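PDB 2B1E: exocyst complex component EXO70, which helps to tether secretory vesicles to sites of exocytosis as a subunit of the exocyst complex, and takes part in assembling that complex. Local coordinates for residues Cys375-Ala380 with His442-Arg447; Val381-Lys386 with Gly414-Met419; Lys386-Leu391 with Ser405-Lys410; Asp398-Asn403 with Lys449-Ser454. One frame throughout, in Å; residues are numbered along the deposited sequence.

Interaction 1 of 4, residues Cys375-Ala380 with His442-Arg447; sequences CIDTLA and HSRLER
Arg444 and Asp377 form a buried salt bridge between helix 440-473 and helix 364-391, with Arg444 NH2 donating to Asp377 OD2 at 2.7 Å and an N-H...O angle of 150°. The oxygen lies at the edge of the guanidinium, in its plane, but the donor reaches it from above the carboxylate, the two planes being turned 51° apart. Asp377 CG stands anti to its carbonyl carbon (chi1 -84°), which brings the carboxylate out across the gap, while a bend at chi3 in the Arg444 chain turns its NH2 to meet it. Neither charge depends on the other alone. Arg444 NH2 also pairs with Asp374 and its NE donates to Thr353 OG1, whereas Asp377 OD2 accepts from the backbone N of Thr353. An arginine between two acidic residues would be expected to favour their ionised forms in this buried setting.

Beside the polar pair the helices meet through methyl groups: Ile376 CG2 lies 4.1 Å from Leu445 CD1. The backbones keep apart here, with Ile376 CA 7.9 Å from Leu445 CA, and the long Arg444 chain and the ends of Ile376 and Leu445 span the distance. Leu448, one turn on from Arg444, packs on Ile376 and Ala380 and also touches Asp377. Elsewhere on helix 364-391, Cys375 and Leu379 pack on helices 268-299 and 311-323, placing this contact within the all-helical bundle of the C-terminal region.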
loop_
_atom_site.group_PDB
_atom_site.type_symbol
_atom_site.label_atom_id
_atom_site.label_comp_id
_atom_site.label_asym_id
_atom_site.label_seq_id
_atom_site.Cartn_x
_atom_site.Cartn_y
_atom_site.Cartn_z
ATOM N N CYS A 375 10.388 9.558 9.361
ATOM C CA CYS A 375 9.482 10.689 9.188
ATOM C C CYS A 375 9.512 11.617 10.401
ATOM O O CYS A 375 9.558 12.843 10.257
ATOM C CB CYS A 375 8.046 10.196 8.961
ATOM S SG CYS A 375 7.683 9.625 7.268
ATOM N N ILE A 376 9.474 11.034 11.596
ATOM C CA ILE A 376 9.496 11.825 12.818
ATOM C C ILE A 376 10.859 12.492 12.985
ATOM O O ILE A 376 10.940 13.626 13.449
ATOM C CB ILE A 376 9.144 10.953 14.041
ATOM C CG1 ILE A 376 7.710 10.435 13.883
ATOM C CG2 ILE A 376 9.251 11.766 15.325
ATOM C CD1 ILE A 376 7.337 9.342 14.867
ATOM N N ASP A 377 11.928 11.799 12.590
ATOM C CA ASP A 377 13.267 12.382 12.667
ATOM C C ASP A 377 13.339 13.597 11.741
ATOM O O ASP A 377 13.895 14.645 12.095
ATOM C CB ASP A 377 14.337 11.385 12.208
ATOM C CG ASP A 377 14.783 10.438 13.308
ATOM O OD1 ASP A 377 14.395 10.628 14.480
ATOM O OD2 ASP A 377 15.542 9.497 12.985
ATOM N N THR A 378 12.791 13.439 10.539
ATOM C CA THR A 378 12.811 14.502 9.544
ATOM C C THR A 378 12.038 15.719 10.028
ATOM O O THR A 378 12.459 16.853 9.814
ATOM C CB THR A 378 12.229 14.004 8.198
ATOM O OG1 THR A 378 12.964 12.848 7.777
ATOM C CG2 THR A 378 12.334 15.092 7.126
ATOM N N LEU A 379 10.907 15.484 10.677
ATOM C CA LEU A 379 10.099 16.579 11.207
ATOM C C LEU A 379 10.870 17.361 12.277
ATOM O O LEU A 379 10.957 18.593 12.232
ATOM C CB LEU A 379 8.806 16.032 11.818
ATOM C CG LEU A 379 7.955 17.053 12.579
ATOM C CD1 LEU A 379 7.424 18.134 11.619
ATOM C CD2 LEU A 379 6.813 16.329 13.259
ATOM N N ALA A 380 11.424 16.640 13.246
ATOM C CA ALA A 380 12.166 17.270 14.328
ATOM C C ALA A 380 13.369 18.076 13.844
ATOM O O ALA A 380 13.506 19.250 14.191
ATOM C CB ALA A 380 12.614 16.212 15.349
ATOM N N HIS A 442 9.942 3.040 19.115
ATOM C CA HIS A 442 9.808 3.774 20.365
ATOM C C HIS A 442 11.160 4.169 20.942
ATOM O O HIS A 442 11.320 5.271 21.451
ATOM C CB HIS A 442 9.031 2.944 21.378
ATOM C CG HIS A 442 7.568 2.870 21.088
ATOM N ND1 HIS A 442 6.744 3.972 21.150
ATOM C CD2 HIS A 442 6.779 1.830 20.730
ATOM C CE1 HIS A 442 5.510 3.614 20.846
ATOM N NE2 HIS A 442 5.504 2.319 20.586
ATOM N N SER A 443 12.136 3.275 20.855
ATOM C CA SER A 443 13.459 3.581 21.380
ATOM C C SER A 443 14.091 4.730 20.593
ATOM O O SER A 443 14.834 5.537 21.152
ATOM C CB SER A 443 14.358 2.345 21.327
ATOM O OG SER A 443 14.680 2.003 19.993
ATOM N N ARG A 444 13.803 4.811 19.297
ATOM C CA ARG A 444 14.350 5.899 18.488
ATOM C C ARG A 444 13.685 7.203 18.907
ATOM O O ARG A 444 14.343 8.241 19.005
ATOM C CB ARG A 444 14.112 5.657 16.999
ATOM C CG ARG A 444 15.040 4.616 16.390
ATOM C CD ARG A 444 14.801 4.443 14.894
ATOM N NE ARG A 444 15.061 5.673 14.151
ATOM C CZ ARG A 444 15.029 5.768 12.824
ATOM N NH1 ARG A 444 14.747 4.700 12.083
ATOM N NH2 ARG A 444 15.279 6.930 12.234
ATOM N N LEU A 445 12.378 7.143 19.156
ATOM C CA LEU A 445 11.631 8.318 19.582
ATOM C C LEU A 445 12.137 8.788 20.947
ATOM O O LEU A 445 12.161 9.989 21.231
ATOM C CB LEU A 445 10.139 8.000 19.667
ATOM C CG LEU A 445 9.228 9.148 20.107
ATOM C CD1 LEU A 445 9.365 10.342 19.163
ATOM C CD2 LEU A 445 7.796 8.651 20.131
ATOM N N GLU A 446 12.530 7.845 21.800
ATOM C CA GLU A 446 13.053 8.230 23.106
ATOM C C GLU A 446 14.401 8.899 22.890
ATOM O O GLU A 446 14.725 9.887 23.550
ATOM C CB GLU A 446 13.199 7.017 24.031
ATOM C CG GLU A 446 11.870 6.494 24.565
ATOM C CD GLU A 446 11.086 7.547 25.340
ATOM O OE1 GLU A 446 11.595 8.055 26.366
ATOM O OE2 GLU A 446 9.957 7.872 24.924
ATOM N N ARG A 447 15.181 8.373 21.951
ATOM C CA ARG A 447 16.476 8.965 21.668
ATOM C C ARG A 447 16.282 10.381 21.139
ATOM O O ARG A 447 17.053 11.278 21.464
ATOM C CB ARG A 447 17.264 8.119 20.660
ATOM C CG ARG A 447 17.967 6.916 21.284
ATOM C CD ARG A 447 19.120 6.425 20.411
ATOM N NE ARG A 447 18.680 5.627 19.268
ATOM C CZ ARG A 447 18.176 4.399 19.363
ATOM N NH1 ARG A 447 18.041 3.822 20.551
ATOM N NH2 ARG A 447 17.822 3.737 18.269
#

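Interaction 2 of 4, residues Val381-Lys386 with Gly414-Met419; sequences VNLERK and GFFILM
Leu383 and Ile417 meet in an antiparallel pairing of helices 364-391 and 410-429, part of the helical bundle of Exo70. The local axes run at 146° to each other and approach to 9.9 Å. Ile417 points the end of its longer branch at the opposite backbone: CG1 is anti to the carbonyl carbon (chi1 -56°) and a further turn at chi2 (-55°) delivers CD1 to 3.8 Å from Leu383 CB. The same methyl sits 4.1 Å from Glu384 CB, wedged between the roots of two consecutive side chains.

Phe416 comes in beside it edge first. Its CE2 lies 3.8 Å from Leu383 O, with that oxygen in the plane of the ring, an orientation that sets the slightly positive rim of the aromatic against the carbonyl. Further out, Phe416 CZ meets Leu383 CD2 at 4.3 Å, a looser apolar touch.

Glu384 lends this contact its aliphatic base, while its carboxylate is held elsewhere, by the hydroxyls of Tyr455 and Tyr452, Gln388 NE2 and the backbone N of Ala400. Tyr452 also packs on Ile417, joining helix 440-473 to the pair. The closest approach between the two segments is that of Ile417 CD1 to the Glu384 backbone N, 3.6 Å.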
loop_
_atom_site.group_PDB
_atom_site.type_symbol
_atom_site.label_atom_id
_atom_site.label_comp_id
_atom_site.label_asym_id
_atom_site.label_seq_id
_atom_site.Cartn_x
_atom_site.Cartn_y
_atom_site.Cartn_z
ATOM N N VAL A 381 14.235 17.458 13.042
ATOM C CA VAL A 381 15.431 18.143 12.555
ATOM C C VAL A 381 15.106 19.342 11.658
ATOM O O VAL A 381 15.742 20.387 11.762
ATOM C CB VAL A 381 16.379 17.167 11.798
ATOM C CG1 VAL A 381 15.749 16.724 10.494
ATOM C CG2 VAL A 381 17.722 17.835 11.541
ATOM N N ASN A 382 14.122 19.201 10.776
ATOM C CA ASN A 382 13.751 20.314 9.901
ATOM C C ASN A 382 13.112 21.460 10.683
ATOM O O ASN A 382 13.318 22.630 10.358
ATOM C CB ASN A 382 12.841 19.819 8.789
ATOM C CG ASN A 382 13.633 19.231 7.645
ATOM O OD1 ASN A 382 14.073 19.958 6.753
ATOM N ND2 ASN A 382 13.852 17.918 7.680
ATOM N N LEU A 383 12.342 21.136 11.716
ATOM C CA LEU A 383 11.782 22.196 12.539
ATOM C C LEU A 383 12.956 22.861 13.260
ATOM O O LEU A 383 12.949 24.070 13.481
ATOM C CB LEU A 383 10.807 21.648 13.577
ATOM C CG LEU A 383 9.392 21.329 13.102
ATOM C CD1 LEU A 383 8.598 20.728 14.243
ATOM C CD2 LEU A 383 8.725 22.601 12.576
ATOM N N GLU A 384 13.962 22.071 13.631
ATOM C CA GLU A 384 15.132 22.622 14.320
ATOM C C GLU A 384 15.918 23.530 13.384
ATOM O O GLU A 384 16.330 24.634 13.767
ATOM C CB GLU A 384 16.083 21.524 14.820
ATOM C CG GLU A 384 17.013 22.063 15.907
ATOM C CD GLU A 384 18.306 21.284 16.084
ATOM O OE1 GLU A 384 18.299 20.031 16.009
ATOM O OE2 GLU A 384 19.337 21.944 16.318
ATOM N N ARG A 385 16.156 23.046 12.168
ATOM C CA ARG A 385 16.884 23.817 11.170
ATOM C C ARG A 385 16.209 25.171 10.954
ATOM O O ARG A 385 16.866 26.211 10.954
ATOM C CB ARG A 385 16.949 23.048 9.843
ATOM C CG ARG A 385 17.563 23.850 8.701
ATOM C CD ARG A 385 17.778 23.010 7.452
ATOM N NE ARG A 385 18.850 22.028 7.615
ATOM C CZ ARG A 385 18.679 20.774 8.030
ATOM N NH1 ARG A 385 17.466 20.323 8.329
ATOM N NH2 ARG A 385 19.725 19.967 8.149
ATOM N N LYS A 386 14.894 25.153 10.781
ATOM C CA LYS A 386 14.151 26.384 10.577
ATOM C C LYS A 386 14.250 27.303 11.788
ATOM O O LYS A 386 14.389 28.515 11.648
ATOM C CB LYS A 386 12.685 26.087 10.292
ATOM C CG LYS A 386 11.870 27.360 10.142
ATOM C CD LYS A 386 10.417 27.081 9.957
ATOM C CE LYS A 386 9.738 26.681 11.247
ATOM N NZ LYS A 386 8.285 26.518 10.990
ATOM N N GLY A 414 15.269 23.723 22.071
ATOM C CA GLY A 414 14.988 22.434 22.686
ATOM C C GLY A 414 13.533 22.337 23.119
ATOM O O GLY A 414 12.862 21.325 22.898
ATOM N N PHE A 415 13.042 23.407 23.736
ATOM C CA PHE A 415 11.658 23.471 24.209
ATOM C C PHE A 415 10.694 23.380 23.022
ATOM O O PHE A 415 9.730 22.606 23.038
ATOM C CB PHE A 415 11.444 24.786 24.968
ATOM C CG PHE A 415 10.023 25.002 25.425
ATOM C CD1 PHE A 415 9.503 24.275 26.494
ATOM C CD2 PHE A 415 9.204 25.924 24.778
ATOM C CE1 PHE A 415 8.179 24.462 26.917
ATOM C CE2 PHE A 415 7.875 26.123 25.194
ATOM C CZ PHE A 415 7.363 25.387 26.266
ATOM N N PHE A 416 10.949 24.186 21.997
ATOM C CA PHE A 416 10.120 24.196 20.793
ATOM C C PHE A 416 9.991 22.790 20.187
ATOM O O PHE A 416 8.878 22.324 19.922
ATOM C CB PHE A 416 10.718 25.195 19.786
ATOM C CG PHE A 416 10.059 25.199 18.430
ATOM C CD1 PHE A 416 8.676 25.376 18.296
ATOM C CD2 PHE A 416 10.831 25.064 17.283
ATOM C CE1 PHE A 416 8.079 25.419 17.035
ATOM C CE2 PHE A 416 10.249 25.107 16.007
ATOM C CZ PHE A 416 8.870 25.285 15.881
ATOM N N ILE A 417 11.108 22.093 19.996
ATOM C CA ILE A 417 11.044 20.753 19.413
ATOM C C ILE A 417 10.267 19.789 20.322
ATOM O O ILE A 417 9.451 18.990 19.847
ATOM C CB ILE A 417 12.459 20.172 19.147
ATOM C CG1 ILE A 417 13.261 21.122 18.247
ATOM C CG2 ILE A 417 12.342 18.802 18.463
ATOM C CD1 ILE A 417 12.559 21.469 16.914
ATOM N N LEU A 418 10.509 19.864 21.625
ATOM C CA LEU A 418 9.806 18.981 22.547
ATOM C C LEU A 418 8.302 19.248 22.567
ATOM O O LEU A 418 7.511 18.313 22.691
ATOM C CB LEU A 418 10.395 19.093 23.953
ATOM C CG LEU A 418 11.767 18.426 24.112
ATOM C CD1 LEU A 418 12.393 18.887 25.398
ATOM C CD2 LEU A 418 11.643 16.917 24.092
ATOM N N MET A 419 7.884 20.504 22.425
ATOM C CA MET A 419 6.450 20.770 22.437
ATOM C C MET A 419 5.801 20.091 21.239
ATOM O O MET A 419 4.667 19.607 21.321
ATOM C CB MET A 419 6.145 22.278 22.420
ATOM C CG MET A 419 6.336 22.984 23.773
ATOM S SD MET A 419 5.297 22.341 25.138
ATOM C CE MET A 419 3.705 22.988 24.651
#

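Interaction 3 of 4, residues Lys386-Leu391 with Ser405-Lys410; sequences KAQIAL and SKNKHK
An Asx turn leading into helix 410-429 brings His409, at the N-cap position, against Leu391 at the end of helix 364-391. Asn407 OD1 accepts from the backbone N of His409 at 3.0 Å, the donor tilted from the carbonyl plane, and so fixes the turn. Leu391 CB stands over one face of the imidazole, 3.9 Å from the His409 ring centroid and 16° off the ring normal, in a CH-pi contact. Leu391 CD1 touches His409 CB at 3.4 Å, while Lys408 CB covers the opposite face towards its rim. With CG anti to the carbonyl carbon (chi1 -51°), His409 stands its ring up between Leu391 and Lys408. An alanine in place of His409 is likely to cost Leu391 its flat partner and open a gap between the helix end and the turn.

Deeper in, the side chains of Gln388 and Asn407 cross at about a right angle, their amide planes turned 37° apart. Two nitrogens face each other, Gln388 NE2 and Asn407 ND2, 3.6 Å apart; Gln388 instead gives its NE2 to Glu384 and takes the backbone N of Asp398 on OE1. Lys410 NZ, hydrogen-bonded to Asn407 O at 2.6 Å, ties the turn to the helix that follows. Across the contact itself, then, the hold is by packing, whereas hydrogen bonding serves to shape the loop.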
loop_
_atom_site.group_PDB
_atom_site.type_symbol
_atom_site.label_atom_id
_atom_site.label_comp_id
_atom_site.label_asym_id
_atom_site.label_seq_id
_atom_site.Cartn_x
_atom_site.Cartn_y
_atom_site.Cartn_z
ATOM N N LYS A 386 14.894 25.153 10.781
ATOM C CA LYS A 386 14.151 26.384 10.577
ATOM C C LYS A 386 14.250 27.303 11.788
ATOM O O LYS A 386 14.389 28.515 11.648
ATOM C CB LYS A 386 12.685 26.087 10.292
ATOM C CG LYS A 386 11.870 27.360 10.142
ATOM C CD LYS A 386 10.417 27.081 9.957
ATOM C CE LYS A 386 9.738 26.681 11.247
ATOM N NZ LYS A 386 8.285 26.518 10.990
ATOM N N ALA A 387 14.190 26.724 12.978
ATOM C CA ALA A 387 14.284 27.512 14.197
ATOM C C ALA A 387 15.654 28.187 14.286
ATOM O O ALA A 387 15.747 29.353 14.652
ATOM C CB ALA A 387 14.052 26.630 15.413
ATOM N N GLN A 388 16.712 27.454 13.948
ATOM C CA GLN A 388 18.055 28.027 13.998
ATOM C C GLN A 388 18.209 29.195 13.017
ATOM O O GLN A 388 18.812 30.220 13.340
ATOM C CB GLN A 388 19.111 26.945 13.723
ATOM C CG GLN A 388 19.424 26.101 14.962
ATOM C CD GLN A 388 20.687 25.272 14.817
ATOM O OE1 GLN A 388 21.708 25.761 14.345
ATOM N NE2 GLN A 388 20.627 24.019 15.245
ATOM N N ILE A 389 17.660 29.033 11.820
ATOM C CA ILE A 389 17.722 30.072 10.793
ATOM C C ILE A 389 16.889 31.281 11.225
ATOM O O ILE A 389 17.209 32.426 10.904
ATOM C CB ILE A 389 17.172 29.541 9.449
ATOM C CG1 ILE A 389 18.100 28.446 8.909
ATOM C CG2 ILE A 389 17.030 30.672 8.449
ATOM C CD1 ILE A 389 17.595 27.777 7.656
ATOM N N ALA A 390 15.812 31.012 11.952
ATOM C CA ALA A 390 14.930 32.066 12.433
ATOM C C ALA A 390 15.575 32.887 13.552
ATOM O O ALA A 390 15.430 34.105 13.581
ATOM C CB ALA A 390 13.620 31.458 12.927
ATOM N N LEU A 391 16.287 32.224 14.464
ATOM C CA LEU A 391 16.918 32.918 15.584
ATOM C C LEU A 391 18.328 33.419 15.296
ATOM O O LEU A 391 18.795 34.348 15.952
ATOM C CB LEU A 391 16.963 32.018 16.820
ATOM C CG LEU A 391 15.622 31.552 17.385
ATOM C CD1 LEU A 391 15.867 30.538 18.477
ATOM C CD2 LEU A 391 14.825 32.735 17.902
ATOM N N SER A 405 28.365 25.339 20.685
ATOM C CA SER A 405 28.578 26.596 21.402
ATOM C C SER A 405 28.044 27.723 20.526
ATOM O O SER A 405 27.569 28.740 21.030
ATOM C CB SER A 405 30.068 26.822 21.691
ATOM O OG SER A 405 30.795 27.041 20.495
ATOM N N LYS A 406 28.128 27.523 19.211
ATOM C CA LYS A 406 27.636 28.483 18.221
ATOM C C LYS A 406 26.128 28.658 18.339
ATOM O O LYS A 406 25.586 29.701 18.005
ATOM C CB LYS A 406 27.955 27.991 16.807
ATOM C CG LYS A 406 29.276 28.471 16.245
ATOM C CD LYS A 406 29.150 29.894 15.725
ATOM C CE LYS A 406 30.342 30.282 14.859
ATOM N NZ LYS A 406 30.107 31.604 14.206
ATOM N N ASN A 407 25.442 27.619 18.792
ATOM C CA ASN A 407 23.999 27.717 18.950
ATOM C C ASN A 407 23.718 28.372 20.298
ATOM O O ASN A 407 23.815 27.719 21.341
ATOM C CB ASN A 407 23.369 26.330 18.902
ATOM C CG ASN A 407 21.860 26.388 18.851
ATOM O OD1 ASN A 407 21.260 27.437 19.097
ATOM N ND2 ASN A 407 21.236 25.258 18.541
ATOM N N LYS A 408 23.364 29.656 20.282
ATOM C CA LYS A 408 23.101 30.381 21.524
ATOM C C LYS A 408 21.657 30.247 22.011
ATOM O O LYS A 408 21.305 30.793 23.051
ATOM C CB LYS A 408 23.411 31.878 21.355
ATOM C CG LYS A 408 24.751 32.214 20.679
ATOM C CD LYS A 408 25.948 31.745 21.483
ATOM C CE LYS A 408 27.266 32.072 20.749
ATOM N NZ LYS A 408 28.432 31.421 21.404
ATOM N N HIS A 409 20.827 29.519 21.272
ATOM C CA HIS A 409 19.416 29.385 21.631
ATOM C C HIS A 409 18.963 27.949 21.883
ATOM O O HIS A 409 17.808 27.612 21.627
ATOM C CB HIS A 409 18.575 29.982 20.500
ATOM C CG HIS A 409 19.003 31.361 20.108
ATOM N ND1 HIS A 409 18.549 32.489 20.754
ATOM C CD2 HIS A 409 19.898 31.790 19.184
ATOM C CE1 HIS A 409 19.150 33.554 20.252
ATOM N NE2 HIS A 409 19.972 33.158 19.298
ATOM N N LYS A 410 19.853 27.112 22.397
ATOM C CA LYS A 410 19.499 25.715 22.607
ATOM C C LYS A 410 18.341 25.484 23.566
ATOM O O LYS A 410 17.531 24.582 23.355
ATOM C CB LYS A 410 20.741 24.924 23.036
ATOM C CG LYS A 410 21.819 24.923 21.951
ATOM C CD LYS A 410 22.962 23.956 22.225
ATOM C CE LYS A 410 23.876 24.473 23.316
ATOM N NZ LYS A 410 24.358 25.833 22.990
#

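Interaction 4 of 4, residues Asp398-Asn403 with Lys449-Ser454; sequences DVANPN and KKRYIS
Arg451, on helix 440-473, lays its guanidinium against Ala400 of the loop joining helices 364-391 and 410-429. Ala400 CB sits over the centre of one face, 3.7 Å from Arg451 CZ. The side chain leaves with CG anti to the backbone N (chi1 176°) and bends at chi3 (-64°), which turns the flat group over the methyl. Nearer its base, Arg451 CG meets Pro402 CG at 4.0 Å, the two side chains crossing at about a right angle, and the same Pro402 CG rests 3.7 Å from Arg451 O. Replacing Arg451 with an alanine would probably leave Ala400 CB without the flat group over it, and take a donor away from the hydroxyl of Tyr452.

Tyr452 follows. Its OH accepts from Arg451 NH1 at 3.0 Å, in the guanidinium plane. The Tyr452 ring has Arg451 CG above its centre. Thus the guanidinium is hydrogen-bonded at its edge to its neighbour in sequence, and one face lies against the loop.

One turn on from Arg451, Ser454 meets the pyrrolidine: its OG lies 3.7 Å from Pro402 CB, and this hydroxyl has its polar partner in Arg461 NH2.

The loop has its own hydrogen bonds. Asn401 ND2 donates to Asp398 OD2 at 2.6 Å, and Asn401 OD1 accepts from the backbone N of Asn403, closing an Asx turn round Pro402. Ala400, with positive phi and psi, marks a sharp change in chain direction. The whole is a connecting loop folded back over a later helix in an all-helical bundle, its inner side tied to Glu384 and Tyr455.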
loop_
_atom_site.group_PDB
_atom_site.type_symbol
_atom_site.label_atom_id
_atom_site.label_comp_id
_atom_site.label_asym_id
_atom_site.label_seq_id
_atom_site.Cartn_x
_atom_site.Cartn_y
_atom_site.Cartn_z
ATOM N N ASP A 398 23.441 24.149 12.845
ATOM C CA ASP A 398 24.173 22.976 13.298
ATOM C C ASP A 398 23.168 22.154 14.091
ATOM O O ASP A 398 23.115 22.220 15.316
ATOM C CB ASP A 398 25.369 23.372 14.171
ATOM C CG ASP A 398 26.154 22.164 14.659
ATOM O OD1 ASP A 398 26.045 21.094 14.021
ATOM O OD2 ASP A 398 26.883 22.279 15.667
ATOM N N VAL A 399 22.352 21.393 13.370
ATOM C CA VAL A 399 21.308 20.584 13.981
ATOM C C VAL A 399 21.823 19.309 14.626
ATOM O O VAL A 399 22.935 18.851 14.337
ATOM C CB VAL A 399 20.224 20.185 12.945
ATOM C CG1 VAL A 399 19.618 21.437 12.312
ATOM C CG2 VAL A 399 20.829 19.268 11.875
ATOM N N ALA A 400 20.990 18.738 15.491
ATOM C CA ALA A 400 21.311 17.502 16.187
ATOM C C ALA A 400 22.625 17.596 16.936
ATOM O O ALA A 400 23.402 16.645 16.959
ATOM C CB ALA A 400 21.358 16.345 15.199
ATOM N N ASN A 401 22.886 18.743 17.541
ATOM C CA ASN A 401 24.116 18.905 18.295
ATOM C C ASN A 401 23.870 19.696 19.568
ATOM O O ASN A 401 23.928 20.919 19.569
ATOM C CB ASN A 401 25.182 19.595 17.440
ATOM C CG ASN A 401 26.484 19.797 18.192
ATOM O OD1 ASN A 401 26.688 19.217 19.263
ATOM N ND2 ASN A 401 27.379 20.611 17.632
ATOM N N PRO A 402 23.576 18.995 20.675
ATOM C CA PRO A 402 23.311 19.580 21.993
ATOM C C PRO A 402 24.504 20.339 22.582
ATOM O O PRO A 402 24.347 21.094 23.537
ATOM C CB PRO A 402 22.952 18.364 22.848
ATOM C CG PRO A 402 22.356 17.419 21.862
ATOM C CD PRO A 402 23.265 17.554 20.672
ATOM N N ASN A 403 25.689 20.134 22.010
ATOM C CA ASN A 403 26.903 20.778 22.502
ATOM C C ASN A 403 27.412 21.937 21.659
ATOM O O ASN A 403 28.518 22.426 21.880
ATOM C CB ASN A 403 28.022 19.741 22.631
ATOM C CG ASN A 403 27.608 18.546 23.457
ATOM O OD1 ASN A 403 27.231 18.683 24.618
ATOM N ND2 ASN A 403 27.669 17.363 22.855
ATOM N N LYS A 449 13.786 12.486 21.828
ATOM C CA LYS A 449 13.402 13.347 22.936
ATOM C C LYS A 449 14.568 13.679 23.857
ATOM O O LYS A 449 14.676 14.801 24.345
ATOM C CB LYS A 449 12.275 12.705 23.747
ATOM C CG LYS A 449 11.037 12.377 22.913
ATOM C CD LYS A 449 9.843 11.974 23.780
ATOM C CE LYS A 449 10.186 10.848 24.730
ATOM N NZ LYS A 449 9.013 10.435 25.555
ATOM N N LYS A 450 15.447 12.711 24.096
ATOM C CA LYS A 450 16.587 12.966 24.962
ATOM C C LYS A 450 17.515 14.007 24.351
ATOM O O LYS A 450 18.129 14.794 25.072
ATOM C CB LYS A 450 17.340 11.660 25.243
ATOM C CG LYS A 450 16.535 10.723 26.133
ATOM C CD LYS A 450 17.175 9.351 26.276
ATOM C CE LYS A 450 16.240 8.425 27.044
ATOM N NZ LYS A 450 16.748 7.033 27.090
ATOM N N ARG A 451 17.619 14.013 23.026
ATOM C CA ARG A 451 18.476 14.983 22.342
ATOM C C ARG A 451 18.018 16.393 22.683
ATOM O O ARG A 451 18.829 17.238 23.062
ATOM C CB ARG A 451 18.414 14.792 20.819
ATOM C CG ARG A 451 19.209 15.828 20.019
ATOM C CD ARG A 451 18.749 15.883 18.555
ATOM N NE ARG A 451 18.997 14.627 17.845
ATOM C CZ ARG A 451 18.562 14.366 16.616
ATOM N NH1 ARG A 451 17.849 15.275 15.959
ATOM N NH2 ARG A 451 18.852 13.205 16.034
ATOM N N TYR A 452 16.713 16.642 22.568
ATOM C CA TYR A 452 16.181 17.967 22.846
ATOM C C TYR A 452 16.020 18.258 24.332
ATOM O O TYR A 452 15.959 19.421 24.740
ATOM C CB TYR A 452 14.890 18.182 22.032
ATOM C CG TYR A 452 15.218 18.177 20.554
ATOM C CD1 TYR A 452 15.978 19.206 19.993
ATOM C CD2 TYR A 452 14.917 17.076 19.750
ATOM C CE1 TYR A 452 16.446 19.134 18.684
ATOM C CE2 TYR A 452 15.379 16.997 18.431
ATOM C CZ TYR A 452 16.147 18.027 17.907
ATOM O OH TYR A 452 16.645 17.939 16.618
ATOM N N ILE A 453 15.965 17.210 25.151
ATOM C CA ILE A 453 15.919 17.414 26.593
ATOM C C ILE A 453 17.327 17.940 26.857
ATOM O O ILE A 453 17.530 18.898 27.598
ATOM C CB ILE A 453 15.736 16.085 27.363
ATOM C CG1 ILE A 453 14.276 15.624 27.277
ATOM C CG2 ILE A 453 16.186 16.254 28.816
ATOM C CD1 ILE A 453 14.077 14.123 27.581
ATOM N N SER A 454 18.303 17.306 26.209
ATOM C CA SER A 454 19.697 17.704 26.355
ATOM C C SER A 454 19.900 19.164 25.911
ATOM O O SER A 454 20.672 19.900 26.527
ATOM C CB SER A 454 20.602 16.755 25.557
ATOM O OG SER A 454 21.929 16.815 26.055
#

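Overall arrangement
Interactions 1 and 2 are buried, interaction 3 is partly so, and interaction 4 lies at the surface. The first three share helix 364-391, pairing it in turn with helix 440-473, helix 410-429 and the loop between helices 364-391 and 410-429; interaction 4 sets that loop against helix 440-473. A salt bridge crosses interaction 1, while the other three have no hydrogen bond across them and rest on packing: apolar groups and a ring edge in interaction 2, a ring face in 3, a guanidinium face in 4. Glu384 joins interactions 2 and 4, and Gln388 joins 3 and 4. Towards the surface, loop turns replace helix-helix packing.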